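Local coordinates for protein aldose-aldose oxidoreductase (Caulobacter crescentus, PDB 5A04) that probably oxidises one aldose sugar while reducing another, using a bound NADP(H) cofactor as the hydride carrier, and binds glucose beside the nicotinamide, at residues 8-13 and 36-41; 72-77 and 96-101; 81-86 and 103-108. All coordinates share one frame; numbering follows the deposited sequence.

Contact 1 of 3, residues 8-13 and 36-41. With NDP (NADPH dihydro-nicotinamide-adenine-dinucleotide phosphate), chain G.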
# COMPACT_ATOMS: atom_id res chain seq x y z
N GLY A 8 39.32 12.37 -6.03
CA GLY A 8 39.32 11.47 -7.18
C GLY A 8 38.61 10.15 -6.92
O GLY A 8 38.90 9.45 -5.96
N TYR A 9 37.66 9.81 -7.80
CA TYR A 9 36.95 8.53 -7.73
C TYR A 9 37.55 7.47 -8.64
O TYR A 9 37.84 7.73 -9.81
CB TYR A 9 35.48 8.73 -8.14
CG TYR A 9 34.54 9.14 -7.04
CD1 TYR A 9 34.50 10.46 -6.58
CD2 TYR A 9 33.65 8.22 -6.51
CE1 TYR A 9 33.62 10.82 -5.57
CE2 TYR A 9 32.77 8.57 -5.52
CZ TYR A 9 32.74 9.86 -5.04
OH TYR A 9 31.84 10.19 -4.05
N ALA A 10 37.73 6.26 -8.11
CA ALA A 10 37.89 5.08 -8.93
C ALA A 10 36.53 4.39 -9.02
O ALA A 10 35.93 4.07 -7.99
CB ALA A 10 38.95 4.12 -8.33
N ILE A 11 36.02 4.19 -10.23
CA ILE A 11 34.76 3.47 -10.41
C ILE A 11 35.08 1.99 -10.64
O ILE A 11 35.85 1.63 -11.54
CB ILE A 11 33.94 4.04 -11.59
CG1 ILE A 11 33.67 5.53 -11.38
CG2 ILE A 11 32.62 3.28 -11.74
CD1 ILE A 11 32.93 5.88 -10.09
N LEU A 12 34.50 1.13 -9.80
CA LEU A 12 34.83 -0.29 -9.83
C LEU A 12 33.59 -1.09 -10.20
O LEU A 12 32.59 -1.07 -9.48
CB LEU A 12 35.40 -0.72 -8.46
CG LEU A 12 35.99 -2.13 -8.35
CD1 LEU A 12 36.99 -2.18 -7.18
CD2 LEU A 12 34.91 -3.18 -8.15
N GLY A 13 33.67 -1.80 -11.33
CA GLY A 13 32.55 -2.57 -11.86
C GLY A 13 31.83 -1.77 -12.93
O GLY A 13 30.88 -1.04 -12.64
N ALA A 36 39.99 7.13 -11.95
CA ALA A 36 40.46 5.79 -12.29
C ALA A 36 39.30 4.84 -12.59
O ALA A 36 38.16 5.09 -12.22
CB ALA A 36 41.32 5.23 -11.16
N LEU A 37 39.63 3.75 -13.29
CA LEU A 37 38.66 2.72 -13.64
C LEU A 37 39.16 1.35 -13.19
O LEU A 37 40.35 1.04 -13.32
CB LEU A 37 38.43 2.69 -15.16
CG LEU A 37 37.90 4.01 -15.74
CD1 LEU A 37 37.98 3.94 -17.26
CD2 LEU A 37 36.47 4.26 -15.29
N VAL A 38 38.25 0.55 -12.64
CA VAL A 38 38.58 -0.81 -12.23
C VAL A 38 37.55 -1.76 -12.83
O VAL A 38 36.36 -1.61 -12.61
CB VAL A 38 38.58 -0.96 -10.70
CG1 VAL A 38 39.13 -2.34 -10.32
CG2 VAL A 38 39.40 0.13 -10.06
N SER A 39 38.03 -2.74 -13.61
CA SER A 39 37.14 -3.59 -14.39
C SER A 39 37.71 -4.98 -14.60
O SER A 39 38.92 -5.14 -14.75
CB SER A 39 36.86 -2.97 -15.77
OG SER A 39 35.96 -3.79 -16.51
N GLY A 40 36.83 -5.98 -14.66
CA GLY A 40 37.23 -7.33 -15.03
C GLY A 40 37.17 -7.57 -16.53
O GLY A 40 37.39 -8.69 -17.01
N THR A 41 36.85 -6.53 -17.29
CA THR A 41 36.75 -6.63 -18.74
C THR A 41 37.72 -5.67 -19.41
O THR A 41 37.47 -4.46 -19.45
CB THR A 41 35.32 -6.30 -19.23
OG1 THR A 41 34.38 -7.17 -18.59
CG2 THR A 41 35.23 -6.49 -20.76
PA NDP G . 25.44 -4.80 -14.16
O1A NDP G . 25.30 -6.28 -14.28
O2A NDP G . 24.86 -3.93 -15.23
O5B NDP G . 27.03 -4.39 -13.99
C5B NDP G . 27.61 -5.20 -13.00
C4B NDP G . 29.12 -5.10 -13.24
O4B NDP G . 29.85 -5.62 -12.13
C3B NDP G . 29.50 -5.94 -14.48
O3B NDP G . 29.36 -5.22 -15.66
C2B NDP G . 31.00 -6.15 -14.23
O2B NDP G . 31.71 -5.10 -14.55
C1B NDP G . 31.03 -6.21 -12.64
N9A NDP G . 31.17 -7.58 -12.13
C8A NDP G . 32.20 -8.08 -11.35
N7A NDP G . 32.06 -9.39 -11.07
C5A NDP G . 30.87 -9.75 -11.70
C6A NDP G . 30.17 -10.98 -11.78
N6A NDP G . 30.67 -12.10 -11.15
N1A NDP G . 29.00 -11.09 -12.48
C2A NDP G . 28.57 -9.92 -13.08
N3A NDP G . 29.11 -8.70 -13.09
C4A NDP G . 30.29 -8.64 -12.38
O3 NDP G . 24.69 -4.54 -12.71
PN NDP G . 24.18 -3.02 -12.42
O1N NDP G . 25.21 -2.00 -12.69
O2N NDP G . 22.70 -2.83 -12.67
O5D NDP G . 24.13 -3.10 -10.66
C5D NDP G . 25.40 -3.20 -10.07
C4D NDP G . 25.26 -2.70 -8.61
O4D NDP G . 24.67 -1.36 -8.63
C3D NDP G . 24.25 -3.59 -7.78
O3D NDP G . 24.68 -3.66 -6.41
C2D NDP G . 22.94 -2.81 -7.86
O2D NDP G . 22.14 -2.99 -6.71
C1D NDP G . 23.49 -1.34 -7.86
N1N NDP G . 22.56 -0.45 -8.56
C2N NDP G . 22.12 0.71 -7.94
C3N NDP G . 21.27 1.54 -8.62
C7N NDP G . 20.79 2.76 -7.97
O7N NDP G . 19.89 3.47 -8.47
N7N NDP G . 21.36 3.16 -6.76
C4N NDP G . 20.80 1.25 -10.00
C5N NDP G . 21.29 -0.02 -10.55
C6N NDP G . 22.13 -0.79 -9.86
P2B NDP G . 33.23 -5.36 -15.32
O1X NDP G . 33.88 -6.31 -14.34
O2X NDP G . 32.75 -5.95 -16.61
O3X NDP G . 33.81 -3.95 -15.38

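Contact 2 of 3, residues 72-77 and 96-101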
# COMPACT_ATOMS: atom_id res chain seq x y z
N PRO A 72 47.96 8.23 -5.77
CA PRO A 72 47.50 9.35 -4.94
C PRO A 72 46.36 10.14 -5.58
O PRO A 72 45.75 10.96 -4.90
CB PRO A 72 48.75 10.21 -4.80
CG PRO A 72 49.51 9.96 -6.06
CD PRO A 72 49.27 8.51 -6.40
N ASP A 73 46.07 9.91 -6.86
CA ASP A 73 44.96 10.58 -7.53
C ASP A 73 43.63 9.96 -7.15
O ASP A 73 42.57 10.52 -7.45
CB ASP A 73 45.11 10.54 -9.05
CG ASP A 73 46.30 11.34 -9.54
OD1 ASP A 73 46.71 12.28 -8.83
OD2 ASP A 73 46.83 11.01 -10.62
N VAL A 74 43.67 8.79 -6.50
CA VAL A 74 42.44 8.11 -6.10
C VAL A 74 42.21 8.28 -4.60
O VAL A 74 43.02 7.83 -3.78
CB VAL A 74 42.47 6.62 -6.46
CG1 VAL A 74 41.20 5.92 -5.92
CG2 VAL A 74 42.60 6.46 -7.97
N ASP A 75 41.12 8.96 -4.26
CA ASP A 75 40.73 9.13 -2.86
C ASP A 75 39.62 8.16 -2.46
O ASP A 75 39.55 7.72 -1.31
CB ASP A 75 40.26 10.56 -2.61
CG ASP A 75 41.35 11.57 -2.89
OD1 ASP A 75 42.27 11.68 -2.05
OD2 ASP A 75 41.29 12.23 -3.95
N ILE A 76 38.75 7.85 -3.41
CA ILE A 76 37.52 7.10 -3.15
C ILE A 76 37.37 5.98 -4.17
O ILE A 76 37.63 6.19 -5.35
CB ILE A 76 36.25 8.00 -3.24
CG1 ILE A 76 36.32 9.13 -2.22
CG2 ILE A 76 34.99 7.17 -3.07
CD1 ILE A 76 35.43 10.34 -2.58
N VAL A 77 36.96 4.80 -3.72
CA VAL A 77 36.55 3.74 -4.62
C VAL A 77 35.03 3.57 -4.53
O VAL A 77 34.48 3.45 -3.43
CB VAL A 77 37.23 2.40 -4.28
CG1 VAL A 77 36.71 1.29 -5.18
CG2 VAL A 77 38.76 2.52 -4.38
N ALA A 96 43.58 -0.67 0.80
CA ALA A 96 44.36 0.18 -0.11
C ALA A 96 44.34 1.66 0.31
O ALA A 96 44.82 2.52 -0.43
CB ALA A 96 43.84 0.04 -1.53
N GLY A 97 43.77 1.94 1.48
CA GLY A 97 43.77 3.28 2.05
C GLY A 97 42.77 4.23 1.41
O GLY A 97 42.93 5.46 1.48
N LYS A 98 41.72 3.67 0.80
CA LYS A 98 40.72 4.50 0.12
C LYS A 98 39.40 4.58 0.90
O LYS A 98 38.98 3.61 1.55
CB LYS A 98 40.43 3.98 -1.29
CG LYS A 98 41.69 3.69 -2.14
CD LYS A 98 42.62 4.90 -2.22
CE LYS A 98 43.75 4.63 -3.20
NZ LYS A 98 44.75 5.75 -3.20
N HIS A 99 38.75 5.75 0.83
CA HIS A 99 37.38 5.89 1.27
C HIS A 99 36.50 5.11 0.31
O HIS A 99 36.91 4.84 -0.81
CB HIS A 99 36.97 7.36 1.30
CG HIS A 99 37.86 8.21 2.14
ND1 HIS A 99 37.67 8.36 3.50
CD2 HIS A 99 38.94 8.97 1.83
CE1 HIS A 99 38.59 9.18 3.98
NE2 HIS A 99 39.37 9.56 2.99
N VAL A 100 35.29 4.74 0.73
CA VAL A 100 34.47 3.86 -0.10
C VAL A 100 33.04 4.37 -0.22
O VAL A 100 32.41 4.69 0.78
CB VAL A 100 34.43 2.43 0.47
CG1 VAL A 100 33.47 1.56 -0.34
CG2 VAL A 100 35.82 1.83 0.47
N MET A 101 32.56 4.45 -1.46
CA MET A 101 31.15 4.54 -1.77
C MET A 101 30.73 3.15 -2.22
O MET A 101 31.33 2.58 -3.13
CB MET A 101 30.87 5.58 -2.87
CG MET A 101 29.41 5.73 -3.21
SD MET A 101 28.58 6.93 -2.15
CE MET A 101 29.21 8.46 -2.85

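Contact 3 of 3, residues 81-86 and 103-108. With NDP (NADPH dihydro-nicotinamide-adenine-dinucleotide phosphate), chain G; BGC (beta-D-glucopyranose), chain H.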
# COMPACT_ATOMS: atom_id res chain seq x y z
N THR A 81 29.27 -3.35 -8.16
CA THR A 81 29.27 -4.74 -8.60
C THR A 81 28.01 -5.47 -8.14
O THR A 81 27.24 -4.91 -7.38
CB THR A 81 30.48 -5.47 -8.00
OG1 THR A 81 30.32 -5.48 -6.58
CG2 THR A 81 31.77 -4.73 -8.36
N PRO A 82 27.81 -6.73 -8.58
CA PRO A 82 26.76 -7.53 -7.93
C PRO A 82 26.91 -7.54 -6.41
O PRO A 82 28.02 -7.35 -5.88
CB PRO A 82 26.97 -8.93 -8.52
CG PRO A 82 27.51 -8.63 -9.90
CD PRO A 82 28.41 -7.45 -9.72
N ASN A 83 25.79 -7.74 -5.72
CA ASN A 83 25.69 -7.53 -4.29
C ASN A 83 26.68 -8.36 -3.48
O ASN A 83 27.28 -7.86 -2.54
CB ASN A 83 24.27 -7.83 -3.81
CG ASN A 83 23.24 -7.00 -4.54
OD1 ASN A 83 23.55 -5.93 -5.05
ND2 ASN A 83 22.00 -7.49 -4.58
N SER A 84 26.86 -9.62 -3.86
CA SER A 84 27.77 -10.48 -3.11
C SER A 84 29.25 -10.06 -3.19
O SER A 84 30.07 -10.53 -2.40
CB SER A 84 27.63 -11.93 -3.58
OG SER A 84 26.31 -12.40 -3.34
N LEU A 85 29.59 -9.19 -4.14
CA LEU A 85 30.96 -8.71 -4.27
C LEU A 85 31.22 -7.39 -3.54
O LEU A 85 32.37 -6.93 -3.46
CB LEU A 85 31.31 -8.55 -5.75
CG LEU A 85 31.18 -9.82 -6.59
CD1 LEU A 85 31.76 -9.60 -7.98
CD2 LEU A 85 31.86 -10.96 -5.92
N HIS A 86 30.17 -6.78 -2.98
CA HIS A 86 30.34 -5.51 -2.28
C HIS A 86 31.33 -5.64 -1.12
O HIS A 86 32.21 -4.80 -0.95
CB HIS A 86 29.00 -5.00 -1.74
CG HIS A 86 28.06 -4.55 -2.81
ND1 HIS A 86 26.79 -4.09 -2.54
CD2 HIS A 86 28.21 -4.49 -4.16
CE1 HIS A 86 26.19 -3.76 -3.68
NE2 HIS A 86 27.03 -4.00 -4.67
N GLU A 103 27.45 0.63 -3.45
CA GLU A 103 26.05 0.62 -3.86
C GLU A 103 25.18 -0.19 -2.90
O GLU A 103 25.67 -1.01 -2.14
CB GLU A 103 25.91 0.06 -5.28
CG GLU A 103 25.73 1.17 -6.32
CD GLU A 103 24.69 2.16 -5.88
OE1 GLU A 103 23.57 1.72 -5.52
OE2 GLU A 103 24.98 3.38 -5.86
N LYS A 104 23.88 0.09 -2.92
CA LYS A 104 22.91 -0.74 -2.22
C LYS A 104 22.61 -2.00 -3.01
O LYS A 104 22.88 -2.05 -4.21
CB LYS A 104 21.61 0.04 -1.95
CG LYS A 104 21.11 0.97 -3.09
CD LYS A 104 20.80 0.26 -4.42
CE LYS A 104 19.71 -0.81 -4.30
NZ LYS A 104 19.51 -1.51 -5.60
N PRO A 105 22.10 -3.04 -2.35
CA PRO A 105 22.07 -3.21 -0.89
C PRO A 105 23.52 -3.34 -0.42
O PRO A 105 24.35 -3.80 -1.20
CB PRO A 105 21.27 -4.51 -0.70
CG PRO A 105 21.61 -5.30 -1.94
CD PRO A 105 21.60 -4.24 -3.04
N MET A 106 23.82 -2.91 0.80
CA MET A 106 25.21 -2.88 1.26
C MET A 106 25.94 -4.21 1.11
O MET A 106 27.04 -4.25 0.55
CB MET A 106 25.24 -2.43 2.71
CG MET A 106 26.64 -2.35 3.31
SD MET A 106 26.46 -1.56 4.91
CE MET A 106 28.18 -1.39 5.39
N ALA A 107 25.33 -5.30 1.59
CA ALA A 107 25.91 -6.63 1.43
C ALA A 107 24.81 -7.67 1.60
O ALA A 107 23.65 -7.31 1.80
CB ALA A 107 27.04 -6.85 2.44
N ASN A 108 25.15 -8.95 1.53
CA ASN A 108 24.12 -10.00 1.63
C ASN A 108 23.53 -10.16 3.02
O ASN A 108 22.40 -10.64 3.16
CB ASN A 108 24.67 -11.35 1.18
CG ASN A 108 25.05 -11.39 -0.29
OD1 ASN A 108 24.77 -10.45 -1.05
ND2 ASN A 108 25.69 -12.47 -0.70
PA NDP G . 25.44 -4.80 -14.16
O1A NDP G . 25.30 -6.28 -14.28
O2A NDP G . 24.86 -3.93 -15.23
O5B NDP G . 27.03 -4.39 -13.99
C5B NDP G . 27.61 -5.20 -13.00
C4B NDP G . 29.12 -5.10 -13.24
O4B NDP G . 29.85 -5.62 -12.13
C3B NDP G . 29.50 -5.94 -14.48
O3B NDP G . 29.36 -5.22 -15.66
C2B NDP G . 31.00 -6.15 -14.23
O2B NDP G . 31.71 -5.10 -14.55
C1B NDP G . 31.03 -6.21 -12.64
N9A NDP G . 31.17 -7.58 -12.13
C8A NDP G . 32.20 -8.08 -11.35
N7A NDP G . 32.06 -9.39 -11.07
C5A NDP G . 30.87 -9.75 -11.70
C6A NDP G . 30.17 -10.98 -11.78
N6A NDP G . 30.67 -12.10 -11.15
N1A NDP G . 29.00 -11.09 -12.48
C2A NDP G . 28.57 -9.92 -13.08
N3A NDP G . 29.11 -8.70 -13.09
C4A NDP G . 30.29 -8.64 -12.38
O3 NDP G . 24.69 -4.54 -12.71
PN NDP G . 24.18 -3.02 -12.42
O1N NDP G . 25.21 -2.00 -12.69
O2N NDP G . 22.70 -2.83 -12.67
O5D NDP G . 24.13 -3.10 -10.66
C5D NDP G . 25.40 -3.20 -10.07
C4D NDP G . 25.26 -2.70 -8.61
O4D NDP G . 24.67 -1.36 -8.63
C3D NDP G . 24.25 -3.59 -7.78
O3D NDP G . 24.68 -3.66 -6.41
C2D NDP G . 22.94 -2.81 -7.86
O2D NDP G . 22.14 -2.99 -6.71
C1D NDP G . 23.49 -1.34 -7.86
N1N NDP G . 22.56 -0.45 -8.56
C2N NDP G . 22.12 0.71 -7.94
C3N NDP G . 21.27 1.54 -8.62
C7N NDP G . 20.79 2.76 -7.97
O7N NDP G . 19.89 3.47 -8.47
N7N NDP G . 21.36 3.16 -6.76
C4N NDP G . 20.80 1.25 -10.00
C5N NDP G . 21.29 -0.02 -10.55
C6N NDP G . 22.13 -0.79 -9.86
P2B NDP G . 33.23 -5.36 -15.32
O1X NDP G . 33.88 -6.31 -14.34
O2X NDP G . 32.75 -5.95 -16.61
O3X NDP G . 33.81 -3.95 -15.38
C2 BGC H . 17.99 -1.30 -8.83
C3 BGC H . 17.61 -1.43 -10.31
C4 BGC H . 16.38 -0.63 -10.60
C5 BGC H . 16.52 0.80 -10.11
C6 BGC H . 15.15 1.52 -10.22
C1 BGC H . 18.14 0.13 -8.57
O1 BGC H . 18.64 0.34 -7.25
O2 BGC H . 19.21 -2.01 -8.60
O3 BGC H . 17.39 -2.81 -10.56
O4 BGC H . 16.12 -0.64 -12.00
O5 BGC H . 16.91 0.83 -8.75
O6 BGC H . 15.29 2.92 -9.95

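Contact 1 of 3, residues 8-13 and 36-41
Residues 8-12 and 36-38 run side by side as parallel strands, their axes 4.5 Å apart and at 20°, with Ile11 paired to Leu37 between the pairs Ala10-Ala36 and Leu12-Val38. Four backbone bonds join them; the last, from Gly13 N to Val38 O (3.0 Å), is nearly straight at 171°. On the face carrying the alanines, Ala10 CB meets Ala36 CB at 3.9 Å. Farther along, Leu12 lies across Val38 at a slant: with Leu12 CG turned anti to the backbone N (chi1 -171°), this branch point lies 3.7 Å from Val38 CB and touches Val38 CG1. Gly13 has a positive phi at which a side chain would jam against the preceding carbonyl, so glycine suits the turn. Beyond Val38 the chain grips the 2'-phosphate of NADPH: Gly40 N donates to O1X and Thr41 OG1 to O2X (2.8 Å), while Ser39 OG reaches O3X and also accepts from Thr41 N in an ST turn. Phosphate recognition at the end of this second strand is how many Rossmann folds select NADP(H). The pair belongs to the beta-alpha-beta unit of strand 7-12, helix 16-22 and strand 32-38; Leu37 packs on helix 42-52, and strand 76-79 flanks strand 7-12.

Contact 2 of 3, residues 72-77 and 96-101
Lys98 lays its long chain across Val74 at about a right angle and delivers its NZ to Val74 O at 2.8 Å. The chain bends at chi2 (-54°) and is extended from there to the amine, which puts Lys98 CE 3.9 Å from Val74 CG1. Val77 CG2 rests on Lys98 CB at 3.8 Å. This is the tightly packed, buried part: lysine suits it because its methylenes fill apolar space while its amine, which also donates to Asn71 O, satisfies backbone carbonyls. Parallel strand pairing continues from there, with His99 N bonded to Asp75 O, Val77 N to His99 O (2.9 Å) and Met101 N to Val77 O. The beta-branched Ile76 and Val77 suit the extended backbone, and Ile76 CG1 touches His99 CB at 4.0 Å.

The looser side is at Asp75 and His99, both partly exposed. The His99 ring turns its edge to Asp75 O, with His99 CD2 3.4 Å away, and His99 ND1 is bonded to Lys126 N; Asp75 OD2 accepts from Gly8 N. Gly97, at positive phi, is the C-prime residue of the Schellman motif that ends helix 86-95 and turns the chain into strand 99-102. Strands 76-79 and 99-102 thus form a beta-alpha-beta unit with that helix, whose Ala93 packs on Val77 and Val100; Ile76 and His99 meet Ile304 of helix 292-306, and strand 7-12 flanks strand 76-79.

Contact 3 of 3, residues 81-86 and 103-108
The ribose hydroxyl O3D of NADPH has several polar neighbours: Asn83 OD1 lies 2.9 Å away, Thr81 O 3.0 Å, and His86 NE2 donates to it weakly. His86 bridges the two loops. His86 NE2 also bonds to Thr81 O, and His86 ND1 reaches Met106 O (3.1 Å), which lies in the ring plane, with a weaker bond to Pro105 O. Asn83 CA sits 3.7 Å above one face of the His86 ring, over its centre. Histidine suits the place because its two ring nitrogens meet carbonyls of different loops; an alanine here would probably leave Met106 O without this donor and the loops less firmly joined beside the ribose.

The Asn83 side chain crosses that of Pro105 at about a right angle, Asn83 CG lying 3.5 Å from Pro105 CG. Asn108 CG stands anti to the carbonyl carbon (chi1 -65°), bringing the amide to Ser84; Asn108 ND2 meets Ser84 OG in the plane of that amide, a straight bond of 2.7 Å (169°), and Ser84 OG is also bonded to Ala176 O.

Glu103 OE1 accepts from the carboxamide N7N of the cofactor at 2.9 Å, and Glu103 OE2 is bonded to Tyr78 OH. Lys104 O accepts from the O2D hydroxyl, while Lys104 NZ donates to O2D and to glucose O1 (2.6 Å), tying sugar to cofactor. Glu103, Lys104 and Pro105, with a cis peptide before the proline, fit the Glu-Lys-Pro signature of this oxidoreductase family. These loops follow strands 76-79 and 99-102 and lead into helices 86-95 and 110-123; Met106 packs on helix 110-123, Pro105 on helix 182-198.

In the fold
All three contacts lie in the NAD-binding Rossmann domain, whose parallel sheet places strands 32-38, 7-12, 76-79 and 99-102 side by side. Contacts 1 and 2, with centres about 11 Å apart, join neighbouring pairs of these strands and meet where strand 7-12 adjoins strand 76-79. Along the chain contact 1 closes before the other two open; contacts 2 and 3 then interleave, since each strand of contact 2 leads on toward a loop of contact 3, about 18 Å away between centres. Contacts 1 and 3, with centres about 16 Å apart, both touch NADPH, which thus lies across the carboxyl ends of the sheet's strands, its 2'-phosphate at contact 1 and its nicotinamide end, with glucose, at contact 3.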